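Local coordinates for Cap5O (Staphylococcus aureus, PDB 3OJO), which is an NAD-dependent UDP-N-acetyl-mannosamine dehydrogenase that takes part in the biosynthesis of capsular polysaccharide, at residues Q99-C103 against H268-P274; D223-A227 against G291-N295; I309-G315 against A375-L379; K317-F321 against M368-D374. All coordinates share one frame; numbering follows the deposited sequence.

Contacts 1 and 2 lie deep in the chain and touch each other: Arg-101 of contact 1 forms a salt bridge with Asp-223 of contact 2. Contact 1 covalently joins loops of the NAD-binding and central domains, whereas contact 2 is a helix pair lined with charged and amide groups. Contacts 3 and 4 are only partly buried and belong to the C-terminal part of the chain, where strands 317-321 and 377-380 are neighbours in one parallel sheet. There, apolar packing, aliphatic in contact 3 and partly aromatic in contact 4, is joined by hydroxyl or ammonium groups bonded to backbone carbonyls. Helix 286-312 serves both contact 2 and contact 3, whose centres are about 28 Å apart.

Contact 1: Q99-C103 against H268-P274; sequences QYRSC and HCLAVDP
Cys-103 and Cys-269 are joined by a disulfide, SG to SG 2.0 Å with a torsion of 103° about the S-S bond. Next to it, Leu-270 N donates to Arg-101 O at 3.2 Å, a straight bond of 166°. The long side chain of Arg-101 runs back beside His-268, extended from CG to NE. Beyond CB, its CG rests near Leu-270 CG; CD then comes to 3.4 Å from His-268 O, and this carbonyl oxygen ends up over one face of the guanidinium, badly angled for a hydrogen bond. At the tip, NH2 lies 3.0 Å from His-268 CD2, the guanidinium and imidazole planes turned 64° apart, while Leu-270 CD2 packs on the same nitrogen at 3.5 Å. The main polar partner of Arg-101 is Asp-223 on helix 208-238, which forms a salt bridge with NH2. The two loops belong to different domains, 99-103 to the Rossmann-type NAD-binding domain and 268-274 to the central domain, so the disulfide ties the domains together in an oxidised form of the enzyme. It lies close to the bound NAD, with Cys-269 near Thr-93 and Cys-103 near Thr-130, both NAD-binding residues. Farther along, Ser-102 OG donates to Val-272 O at 2.7 Å, arriving from above the carbonyl plane. Val-272 turns CG2 between its backbone N and carbonyl carbon, which brings that methyl to 3.6 Å from Tyr-100 CB. Pro-274 CG closes over Ser-102 CB at 3.8 Å, on the approach to helix 275-280.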
loop_
_atom_site.group_PDB
_atom_site.type_symbol
_atom_site.label_atom_id
_atom_site.label_comp_id
_atom_site.label_asym_id
_atom_site.label_seq_id
_atom_site.Cartn_x
_atom_site.Cartn_y
_atom_site.Cartn_z
ATOM N N GLN B 99 5.233 17.287 10.380
ATOM C CA GLN B 99 5.728 16.259 9.455
ATOM C C GLN B 99 4.606 15.338 8.973
ATOM O O GLN B 99 4.301 15.302 7.777
ATOM C CB GLN B 99 6.842 15.404 10.129
ATOM C CG GLN B 99 7.714 16.119 11.181
ATOM C CD GLN B 99 7.058 16.242 12.549
ATOM O OE1 GLN B 99 6.721 15.248 13.204
ATOM N NE2 GLN B 99 6.880 17.475 13.021
ATOM N N TYR B 100 3.978 14.632 9.941
ATOM C CA TYR B 100 2.894 13.648 9.832
ATOM C C TYR B 100 1.602 14.152 9.186
ATOM O O TYR B 100 0.758 13.329 8.816
ATOM C CB TYR B 100 2.558 13.105 11.239
ATOM C CG TYR B 100 3.670 12.294 11.864
ATOM C CD1 TYR B 100 3.787 10.929 11.622
ATOM C CD2 TYR B 100 4.616 12.892 12.694
ATOM C CE1 TYR B 100 4.810 10.176 12.197
ATOM C CE2 TYR B 100 5.655 12.151 13.263
ATOM C CZ TYR B 100 5.747 10.792 13.010
ATOM O OH TYR B 100 6.767 10.054 13.566
ATOM N N ARG B 101 1.443 15.490 9.066
ATOM C CA ARG B 101 0.236 16.173 8.598
ATOM C C ARG B 101 -1.016 15.688 9.381
ATOM O O ARG B 101 -1.830 14.870 8.924
ATOM C CB ARG B 101 0.115 16.287 7.056
ATOM C CG ARG B 101 -0.688 15.206 6.362
ATOM C CD ARG B 101 -0.836 15.438 4.884
ATOM N NE ARG B 101 -1.176 14.178 4.230
ATOM C CZ ARG B 101 -1.650 14.065 2.996
ATOM N NH1 ARG B 101 -1.861 15.148 2.255
ATOM N NH2 ARG B 101 -1.929 12.870 2.494
ATOM N N SER B 102 -1.062 16.112 10.637
ATOM C CA SER B 102 -2.152 15.770 11.524
ATOM C C SER B 102 -3.297 16.730 11.265
ATOM O O SER B 102 -3.083 17.852 10.780
ATOM C CB SER B 102 -1.700 15.873 12.973
ATOM O OG SER B 102 -1.358 14.586 13.452
ATOM N N CYS B 103 -4.509 16.280 11.560
ATOM C CA CYS B 103 -5.695 17.115 11.414
ATOM C C CYS B 103 -5.735 18.081 12.576
ATOM O O CYS B 103 -5.482 17.687 13.724
ATOM C CB CYS B 103 -6.964 16.269 11.388
ATOM S SG CYS B 103 -7.047 15.013 10.081
ATOM N N HIS B 268 -6.243 16.587 2.308
ATOM C CA HIS B 268 -6.498 15.632 3.405
ATOM C C HIS B 268 -5.398 15.386 4.460
ATOM O O HIS B 268 -4.205 15.484 4.162
ATOM C CB HIS B 268 -6.923 14.277 2.802
ATOM C CG HIS B 268 -5.982 13.756 1.751
ATOM N ND1 HIS B 268 -6.143 14.078 0.408
ATOM C CD2 HIS B 268 -4.895 12.960 1.881
ATOM C CE1 HIS B 268 -5.152 13.469 -0.230
ATOM N NE2 HIS B 268 -4.377 12.784 0.611
ATOM N N CYS B 269 -5.820 14.989 5.679
ATOM C CA CYS B 269 -4.933 14.679 6.796
ATOM C C CYS B 269 -5.019 13.210 7.230
ATOM O O CYS B 269 -6.043 12.554 7.008
ATOM C CB CYS B 269 -5.120 15.652 7.956
ATOM S SG CYS B 269 -6.846 16.046 8.357
ATOM N N LEU B 270 -3.912 12.678 7.793
ATOM C CA LEU B 270 -3.734 11.252 8.091
ATOM C C LEU B 270 -4.137 10.702 9.469
ATOM O O LEU B 270 -4.508 11.476 10.355
ATOM C CB LEU B 270 -2.310 10.811 7.722
ATOM C CG LEU B 270 -1.774 11.211 6.372
ATOM C CD1 LEU B 270 -0.403 10.630 6.175
ATOM C CD2 LEU B 270 -2.703 10.786 5.233
ATOM N N ALA B 271 -4.047 9.344 9.628
ATOM C CA ALA B 271 -4.352 8.528 10.819
ATOM C C ALA B 271 -3.351 8.748 11.988
ATOM O O ALA B 271 -2.881 7.795 12.629
ATOM C CB ALA B 271 -4.432 7.047 10.437
ATOM N N VAL B 272 -3.049 10.020 12.274
ATOM C CA VAL B 272 -2.142 10.387 13.351
ATOM C C VAL B 272 -2.742 11.457 14.230
ATOM O O VAL B 272 -3.092 12.537 13.746
ATOM C CB VAL B 272 -0.704 10.730 12.882
ATOM C CG1 VAL B 272 0.119 9.463 12.648
ATOM C CG2 VAL B 272 -0.712 11.622 11.640
ATOM N N ASP B 273 -2.917 11.138 15.517
ATOM C CA ASP B 273 -3.403 12.119 16.471
ATOM C C ASP B 273 -2.165 12.925 16.934
ATOM O O ASP B 273 -1.099 12.330 17.163
ATOM C CB ASP B 273 -4.193 11.473 17.623
ATOM C CG ASP B 273 -3.355 10.794 18.681
ATOM O OD1 ASP B 273 -3.091 9.583 18.538
ATOM O OD2 ASP B 273 -2.967 11.473 19.653
ATOM N N PRO B 274 -2.260 14.280 16.978
ATOM C CA PRO B 274 -1.081 15.094 17.351
ATOM C C PRO B 274 -0.345 14.661 18.625
ATOM O O PRO B 274 0.888 14.704 18.665
ATOM C CB PRO B 274 -1.650 16.511 17.451
ATOM C CG PRO B 274 -2.839 16.503 16.538
ATOM C CD PRO B 274 -3.435 15.135 16.696
#

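Contact 2: D223-A227 against G291-N295; sequences DVNIA and GREIN
Asp-223 O is gripped by two donors from opposite faces of its carbonyl plane: Ala-227 N within its own helix, at 2.9 Å, and Asn-295 ND2 across the contact, at 3.1 Å. The bond from Asn-295 is fairly straight (154°) and lies in its amide plane, so the amide is held by a helix carbonyl that already has its usual partner. The Asp-223 carboxylate, its CG anti to the backbone N (chi1 -165°), swings toward Arg-292, which bends at chi2 and chi3 to meet it. The resulting salt bridge is long, with weak bonds from NE to OD2 at 3.3 Å and from NH2 to OD1 at 3.4 Å. Arg-101 is the stronger partner of this carboxylate, and Arg-292 also reaches Asn-296 through NH1; the shared acid probably offsets the closeness of the two arginines. Small residues bring the backbones together elsewhere, Ala-227 CB lying 3.3 Å from Gly-291 O. Ile-294 CG2 flanks this spot, against Ala-227 O. The axes of segments 223-227 and 291-295, on helices 208-238 and 286-312, approach to 8.4 Å and cross at 53° within the central domain, and Leu-287 of the second subunit packs on Ala-227 and Ile-294.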
loop_
_atom_site.group_PDB
_atom_site.type_symbol
_atom_site.label_atom_id
_atom_site.label_comp_id
_atom_site.label_asym_id
_atom_site.label_seq_id
_atom_site.Cartn_x
_atom_site.Cartn_y
_atom_site.Cartn_z
ATOM N N ASP B 223 -1.629 7.525 0.936
ATOM C CA ASP B 223 -0.419 8.335 1.044
ATOM C C ASP B 223 0.851 7.506 0.990
ATOM O O ASP B 223 1.766 7.865 0.262
ATOM C CB ASP B 223 -0.464 9.241 2.297
ATOM C CG ASP B 223 0.556 10.369 2.300
ATOM O OD1 ASP B 223 0.358 11.348 1.569
ATOM O OD2 ASP B 223 1.538 10.277 3.048
ATOM N N VAL B 224 0.897 6.397 1.751
ATOM C CA VAL B 224 2.004 5.461 1.829
ATOM C C VAL B 224 2.237 4.816 0.437
ATOM O O VAL B 224 3.397 4.632 0.014
ATOM C CB VAL B 224 1.756 4.415 2.958
ATOM C CG1 VAL B 224 2.785 3.277 2.897
ATOM C CG2 VAL B 224 1.759 5.062 4.362
ATOM N N ASN B 225 1.129 4.487 -0.273
ATOM C CA ASN B 225 1.208 3.875 -1.594
ATOM C C ASN B 225 1.680 4.844 -2.698
ATOM O O ASN B 225 2.434 4.448 -3.602
ATOM C CB ASN B 225 -0.061 3.128 -1.931
ATOM C CG ASN B 225 -0.038 1.749 -1.353
ATOM O OD1 ASN B 225 -0.560 1.496 -0.269
ATOM N ND2 ASN B 225 0.692 0.861 -1.993
ATOM N N ILE B 226 1.288 6.118 -2.573
ATOM C CA ILE B 226 1.727 7.177 -3.467
ATOM C C ILE B 226 3.223 7.410 -3.212
ATOM O O ILE B 226 3.978 7.498 -4.170
ATOM C CB ILE B 226 0.861 8.456 -3.354
ATOM C CG1 ILE B 226 -0.549 8.200 -3.970
ATOM C CG2 ILE B 226 1.564 9.645 -4.033
ATOM C CD1 ILE B 226 -1.568 9.432 -3.818
ATOM N N ALA B 227 3.651 7.436 -1.926
ATOM C CA ALA B 227 5.064 7.554 -1.518
ATOM C C ALA B 227 5.885 6.413 -2.156
ATOM O O ALA B 227 6.964 6.661 -2.694
ATOM C CB ALA B 227 5.175 7.495 -0.001
ATOM N N GLY B 291 6.592 8.039 4.488
ATOM C CA GLY B 291 5.695 8.265 3.363
ATOM C C GLY B 291 5.434 9.737 3.106
ATOM O O GLY B 291 5.400 10.175 1.965
ATOM N N ARG B 292 5.254 10.496 4.180
ATOM C CA ARG B 292 5.010 11.939 4.201
ATOM C C ARG B 292 6.273 12.700 3.753
ATOM O O ARG B 292 6.186 13.630 2.942
ATOM C CB ARG B 292 4.592 12.372 5.619
ATOM C CG ARG B 292 3.121 12.124 5.953
ATOM C CD ARG B 292 2.247 13.313 5.609
ATOM N NE ARG B 292 1.907 13.369 4.179
ATOM C CZ ARG B 292 2.385 14.266 3.317
ATOM N NH1 ARG B 292 3.215 15.217 3.728
ATOM N NH2 ARG B 292 2.037 14.217 2.039
ATOM N N GLU B 293 7.446 12.259 4.251
ATOM C CA GLU B 293 8.753 12.814 3.904
ATOM C C GLU B 293 9.006 12.702 2.408
ATOM O O GLU B 293 9.430 13.692 1.799
ATOM C CB GLU B 293 9.878 12.113 4.684
ATOM C CG GLU B 293 9.969 12.519 6.155
ATOM C CD GLU B 293 10.829 11.670 7.083
ATOM O OE1 GLU B 293 10.738 11.881 8.315
ATOM O OE2 GLU B 293 11.597 10.810 6.591
ATOM N N ILE B 294 8.705 11.507 1.806
ATOM C CA ILE B 294 8.859 11.220 0.377
ATOM C C ILE B 294 7.929 12.099 -0.423
ATOM O O ILE B 294 8.381 12.756 -1.356
ATOM C CB ILE B 294 8.742 9.695 0.029
ATOM C CG1 ILE B 294 9.856 8.875 0.709
ATOM C CG2 ILE B 294 8.774 9.448 -1.476
ATOM C CD1 ILE B 294 9.453 7.492 1.073
ATOM N N ASN B 295 6.655 12.181 -0.014
ATOM C CA ASN B 295 5.658 13.018 -0.685
ATOM C C ASN B 295 5.963 14.513 -0.626
ATOM O O ASN B 295 5.732 15.225 -1.617
ATOM C CB ASN B 295 4.231 12.675 -0.253
ATOM C CG ASN B 295 3.806 11.286 -0.674
ATOM O OD1 ASN B 295 4.300 10.715 -1.650
ATOM N ND2 ASN B 295 2.887 10.696 0.059
#

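Contact 3: I309-G315 against A375-L379; sequences IIKALSG and ASLVL
Ser-376 and Ser-314 provide the polar part of this contact: Ser-376 OG donates to Ser-314 O at 2.8 Å, from above the carbonyl plane rather than along a lone pair. With OG beside the backbone N (chi1 -60°), the hydroxyl faces the turn that follows helix 286-312. The Ser-314 hydroxyl itself turns elsewhere, to His-400. Close van der Waals packing accompanies the bond, for Gly-315 CA sits 3.4 Å from Ser-376 OG. Gly-315 has a positive phi of 127°, and its lack of a side chain leaves that place to the serine oxygen. The aliphatic part is built from one face of the helix end. Ile-310 CD1 touches two residues at once, Leu-377 CB at 3.7 Å and Ser-376 CB at 3.8 Å. Ile-309 crosses Leu-377 at about a right angle, its CD1 meeting Leu-377 CD2 at 4.0 Å while its CG2 lies about as near to both leucine methyls. Leu-377 sends CG anti to its backbone N (chi1 166°), which carries the branched end to Ile-309. Leu-313 CD1 adds a mixed contact, resting 3.7 Å from Ser-376 O. In the fold, this places the last turn of helix 286-312 against segment 375-379, which runs into strand 377-380, between strands 317-321 and 402-405 of the parallel C-terminal sheet. Ile-309, Ile-310 and Leu-377 are buried, whereas Leu-313 and the turn lie nearer the surface: apolar, nondirectional packing seats the helix on the sheet, and a single directional hydroxyl bond probably helps hold the turn beside the segment leading into the strand.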
loop_
_atom_site.group_PDB
_atom_site.type_symbol
_atom_site.label_atom_id
_atom_site.label_comp_id
_atom_site.label_asym_id
_atom_site.label_seq_id
_atom_site.Cartn_x
_atom_site.Cartn_y
_atom_site.Cartn_z
ATOM N N ILE B 309 16.247 20.619 -17.270
ATOM C CA ILE B 309 15.647 20.736 -18.611
ATOM C C ILE B 309 15.989 22.119 -19.183
ATOM O O ILE B 309 16.424 22.233 -20.328
ATOM C CB ILE B 309 14.104 20.480 -18.590
ATOM C CG1 ILE B 309 13.771 19.023 -18.167
ATOM C CG2 ILE B 309 13.456 20.826 -19.944
ATOM C CD1 ILE B 309 12.327 18.809 -17.580
ATOM N N ILE B 310 15.803 23.156 -18.352
ATOM C CA ILE B 310 16.038 24.558 -18.653
ATOM C C ILE B 310 17.527 24.888 -18.851
ATOM O O ILE B 310 17.844 25.885 -19.496
ATOM C CB ILE B 310 15.261 25.440 -17.616
ATOM C CG1 ILE B 310 14.202 26.329 -18.285
ATOM C CG2 ILE B 310 16.141 26.198 -16.612
ATOM C CD1 ILE B 310 13.028 25.564 -18.882
ATOM N N LYS B 311 18.428 24.035 -18.319
ATOM C CA LYS B 311 19.881 24.153 -18.460
ATOM C C LYS B 311 20.262 23.723 -19.887
ATOM O O LYS B 311 20.991 24.449 -20.567
ATOM C CB LYS B 311 20.597 23.287 -17.404
ATOM C CG LYS B 311 22.115 23.223 -17.556
ATOM C CD LYS B 311 22.734 21.919 -17.007
ATOM C CE LYS B 311 22.248 20.607 -17.618
ATOM N NZ LYS B 311 22.383 20.577 -19.102
ATOM N N ALA B 312 19.735 22.568 -20.340
ATOM C CA ALA B 312 19.965 22.003 -21.670
ATOM C C ALA B 312 19.327 22.831 -22.801
ATOM O O ALA B 312 19.698 22.653 -23.965
ATOM C CB ALA B 312 19.450 20.573 -21.718
ATOM N N LEU B 313 18.376 23.726 -22.471
ATOM C CA LEU B 313 17.691 24.554 -23.468
ATOM C C LEU B 313 17.959 26.060 -23.311
ATOM O O LEU B 313 18.354 26.522 -22.234
ATOM C CB LEU B 313 16.175 24.280 -23.454
ATOM C CG LEU B 313 15.691 22.919 -23.968
ATOM C CD1 LEU B 313 14.263 22.650 -23.513
ATOM C CD2 LEU B 313 15.762 22.847 -25.474
ATOM N N SER B 314 17.746 26.821 -24.397
ATOM C CA SER B 314 17.913 28.272 -24.384
ATOM C C SER B 314 16.616 28.896 -23.862
ATOM O O SER B 314 15.532 28.611 -24.382
ATOM C CB SER B 314 18.267 28.797 -25.775
ATOM O OG SER B 314 17.337 28.373 -26.758
ATOM N N GLY B 315 16.738 29.684 -22.800
ATOM C CA GLY B 315 15.607 30.333 -22.148
ATOM C C GLY B 315 15.526 30.077 -20.653
ATOM O O GLY B 315 16.243 29.226 -20.110
ATOM N N ALA B 375 8.131 30.321 -24.000
ATOM C CA ALA B 375 8.517 29.376 -22.960
ATOM C C ALA B 375 9.365 28.235 -23.516
ATOM O O ALA B 375 9.133 27.769 -24.636
ATOM C CB ALA B 375 7.284 28.833 -22.260
ATOM N N SER B 376 10.365 27.806 -22.720
ATOM C CA SER B 376 11.254 26.688 -23.044
ATOM C C SER B 376 10.659 25.337 -22.601
ATOM O O SER B 376 10.952 24.324 -23.233
ATOM C CB SER B 376 12.622 26.889 -22.407
ATOM O OG SER B 376 13.224 28.081 -22.882
ATOM N N LEU B 377 9.815 25.325 -21.535
ATOM C CA LEU B 377 9.181 24.114 -20.987
ATOM C C LEU B 377 7.766 24.340 -20.438
ATOM O O LEU B 377 7.539 25.306 -19.726
ATOM C CB LEU B 377 10.100 23.488 -19.898
ATOM C CG LEU B 377 9.526 22.405 -18.959
ATOM C CD1 LEU B 377 9.362 21.050 -19.657
ATOM C CD2 LEU B 377 10.357 22.284 -17.698
ATOM N N VAL B 378 6.823 23.439 -20.778
ATOM C CA VAL B 378 5.456 23.397 -20.216
ATOM C C VAL B 378 5.447 22.306 -19.132
ATOM O O VAL B 378 5.724 21.128 -19.404
ATOM C CB VAL B 378 4.311 23.255 -21.255
ATOM C CG1 VAL B 378 3.086 22.544 -20.668
ATOM C CG2 VAL B 378 3.920 24.628 -21.797
ATOM N N LEU B 379 5.207 22.730 -17.895
ATOM C CA LEU B 379 5.213 21.841 -16.747
ATOM C C LEU B 379 3.792 21.476 -16.321
ATOM O O LEU B 379 3.070 22.333 -15.810
ATOM C CB LEU B 379 6.027 22.476 -15.594
ATOM C CG LEU B 379 6.373 21.602 -14.390
ATOM C CD1 LEU B 379 7.147 20.338 -14.798
ATOM C CD2 LEU B 379 7.155 22.395 -13.363
#

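Contact 4: K317-F321 against M368-D374; sequences KVTVF and MSHAVKD
Ala-371 O is the tight centre of this contact, taking a bond from Thr-319 OG1 at 2.8 Å and another from Lys-317 NZ at 2.7 Å, from opposite faces of the carbonyl plane. The chain of Lys-317, straight beyond CG, carries its ammonium past the last turn of helix 368-372, where it also donates to Lys-373 O, at 2.6 Å. A positive charge beside these two carbonyls at the C-terminal end of the helix would probably suit the helix dipole and may steady that end. The other branch of Thr-319, CG2, packs on Ala-371 CB at 3.8 Å. Phe-321, buried itself, extends the apolar side: its CZ meets Met-368 CG and Val-372 CG1, each at 3.7 Å, the phenylalanine and methionine side chains crossing at about a right angle. Met-368 SD lies obliquely to the ring, 5.3 Å from the ring centroid, in a Met-aromatic contact. The looser, more solvent-exposed side is made by the Lys-373 side chain and Asp-374, although Lys-373 O itself is tightly bonded; Asp-374 O stands 4.0 Å from Lys-317 CB, and the aspartate carboxylate stays well short of the ammonium. Within the parallel alpha/beta domain assigned to UDP binding in this family, helix 368-372 runs roughly antiparallel to strand 317-321, at 144°, on the sheet face where Phe-321 also meets Tyr-355 and Phe-387, and the strand lies between strands 351-355 and 377-380.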
loop_
_atom_site.group_PDB
_atom_site.type_symbol
_atom_site.label_atom_id
_atom_site.label_comp_id
_atom_site.label_asym_id
_atom_site.label_seq_id
_atom_site.Cartn_x
_atom_site.Cartn_y
_atom_site.Cartn_z
ATOM N N LYS B 317 12.037 30.730 -19.245
ATOM C CA LYS B 317 10.595 30.597 -19.125
ATOM C C LYS B 317 10.031 29.182 -19.042
ATOM O O LYS B 317 10.151 28.393 -19.988
ATOM C CB LYS B 317 9.843 31.460 -20.150
ATOM C CG LYS B 317 8.485 31.921 -19.630
ATOM C CD LYS B 317 7.550 32.342 -20.740
ATOM C CE LYS B 317 6.168 32.606 -20.202
ATOM N NZ LYS B 317 5.220 32.967 -21.281
ATOM N N VAL B 318 9.391 28.888 -17.888
ATOM C CA VAL B 318 8.689 27.639 -17.598
ATOM C C VAL B 318 7.233 27.986 -17.332
ATOM O O VAL B 318 6.949 28.811 -16.455
ATOM C CB VAL B 318 9.306 26.759 -16.464
ATOM C CG1 VAL B 318 9.345 27.489 -15.130
ATOM C CG2 VAL B 318 8.556 25.431 -16.323
ATOM N N THR B 319 6.316 27.377 -18.106
ATOM C CA THR B 319 4.885 27.582 -17.924
ATOM C C THR B 319 4.291 26.418 -17.134
ATOM O O THR B 319 4.242 25.288 -17.616
ATOM C CB THR B 319 4.160 27.823 -19.257
ATOM O OG1 THR B 319 4.812 28.876 -19.957
ATOM C CG2 THR B 319 2.695 28.174 -19.062
ATOM N N VAL B 320 3.841 26.707 -15.923
ATOM C CA VAL B 320 3.193 25.726 -15.055
ATOM C C VAL B 320 1.731 25.571 -15.530
ATOM O O VAL B 320 1.043 26.568 -15.767
ATOM C CB VAL B 320 3.333 26.136 -13.559
ATOM C CG1 VAL B 320 2.285 25.463 -12.676
ATOM C CG2 VAL B 320 4.741 25.858 -13.046
ATOM N N PHE B 321 1.295 24.318 -15.708
ATOM C CA PHE B 321 -0.059 23.943 -16.119
ATOM C C PHE B 321 -0.744 23.237 -14.935
ATOM O O PHE B 321 -0.493 22.067 -14.665
ATOM C CB PHE B 321 -0.007 23.040 -17.365
ATOM C CG PHE B 321 -0.093 23.732 -18.702
ATOM C CD1 PHE B 321 -0.640 23.082 -19.800
ATOM C CD2 PHE B 321 0.398 25.021 -18.876
ATOM C CE1 PHE B 321 -0.705 23.709 -21.048
ATOM C CE2 PHE B 321 0.321 25.655 -20.124
ATOM C CZ PHE B 321 -0.226 24.991 -21.202
ATOM N N MET B 368 -3.952 30.501 -22.276
ATOM C CA MET B 368 -2.923 29.520 -22.649
ATOM C C MET B 368 -1.829 30.039 -23.600
ATOM O O MET B 368 -0.646 29.906 -23.277
ATOM C CB MET B 368 -3.594 28.261 -23.240
ATOM C CG MET B 368 -2.790 26.990 -23.050
ATOM S SD MET B 368 -3.503 25.540 -23.868
ATOM C CE MET B 368 -4.897 25.208 -22.812
ATOM N N SER B 369 -2.221 30.597 -24.771
ATOM C CA SER B 369 -1.318 31.125 -25.808
ATOM C C SER B 369 -0.373 32.204 -25.253
ATOM O O SER B 369 0.832 32.169 -25.519
ATOM C CB SER B 369 -2.125 31.660 -26.984
ATOM O OG SER B 369 -2.970 30.648 -27.507
ATOM N N HIS B 370 -0.927 33.113 -24.425
ATOM C CA HIS B 370 -0.186 34.179 -23.754
ATOM C C HIS B 370 0.774 33.581 -22.708
ATOM O O HIS B 370 1.891 34.086 -22.549
ATOM C CB HIS B 370 -1.162 35.177 -23.096
ATOM C CG HIS B 370 -0.609 36.563 -22.923
ATOM N ND1 HIS B 370 0.194 36.894 -21.839
ATOM C CD2 HIS B 370 -0.787 37.668 -23.686
ATOM C CE1 HIS B 370 0.485 38.176 -21.985
ATOM N NE2 HIS B 370 -0.087 38.687 -23.080
ATOM N N ALA B 371 0.338 32.491 -22.020
ATOM C CA ALA B 371 1.118 31.780 -20.994
ATOM C C ALA B 371 2.289 30.982 -21.574
ATOM O O ALA B 371 3.373 31.005 -20.991
ATOM C CB ALA B 371 0.218 30.877 -20.162
ATOM N N VAL B 372 2.075 30.282 -22.710
ATOM C CA VAL B 372 3.109 29.481 -23.389
ATOM C C VAL B 372 4.104 30.339 -24.202
ATOM O O VAL B 372 5.135 29.820 -24.653
ATOM C CB VAL B 372 2.540 28.300 -24.227
ATOM C CG1 VAL B 372 1.755 27.333 -23.355
ATOM C CG2 VAL B 372 1.697 28.786 -25.404
ATOM N N LYS B 373 3.770 31.637 -24.404
ATOM C CA LYS B 373 4.558 32.609 -25.159
ATOM C C LYS B 373 6.028 32.716 -24.718
ATOM O O LYS B 373 6.346 33.185 -23.630
ATOM C CB LYS B 373 3.847 33.986 -25.227
ATOM C CG LYS B 373 4.457 35.013 -26.206
ATOM C CD LYS B 373 4.325 34.608 -27.683
ATOM C CE LYS B 373 5.237 35.405 -28.587
ATOM N NZ LYS B 373 5.353 34.790 -29.936
ATOM N N ASP B 374 6.902 32.237 -25.599
ATOM C CA ASP B 374 8.376 32.188 -25.569
ATOM C C ASP B 374 8.953 31.272 -24.479
ATOM O O ASP B 374 10.121 31.415 -24.091
ATOM C CB ASP B 374 9.014 33.604 -25.540
ATOM C CG ASP B 374 8.556 34.551 -26.644
ATOM O OD1 ASP B 374 8.785 34.235 -27.840
ATOM O OD2 ASP B 374 8.020 35.629 -26.312
#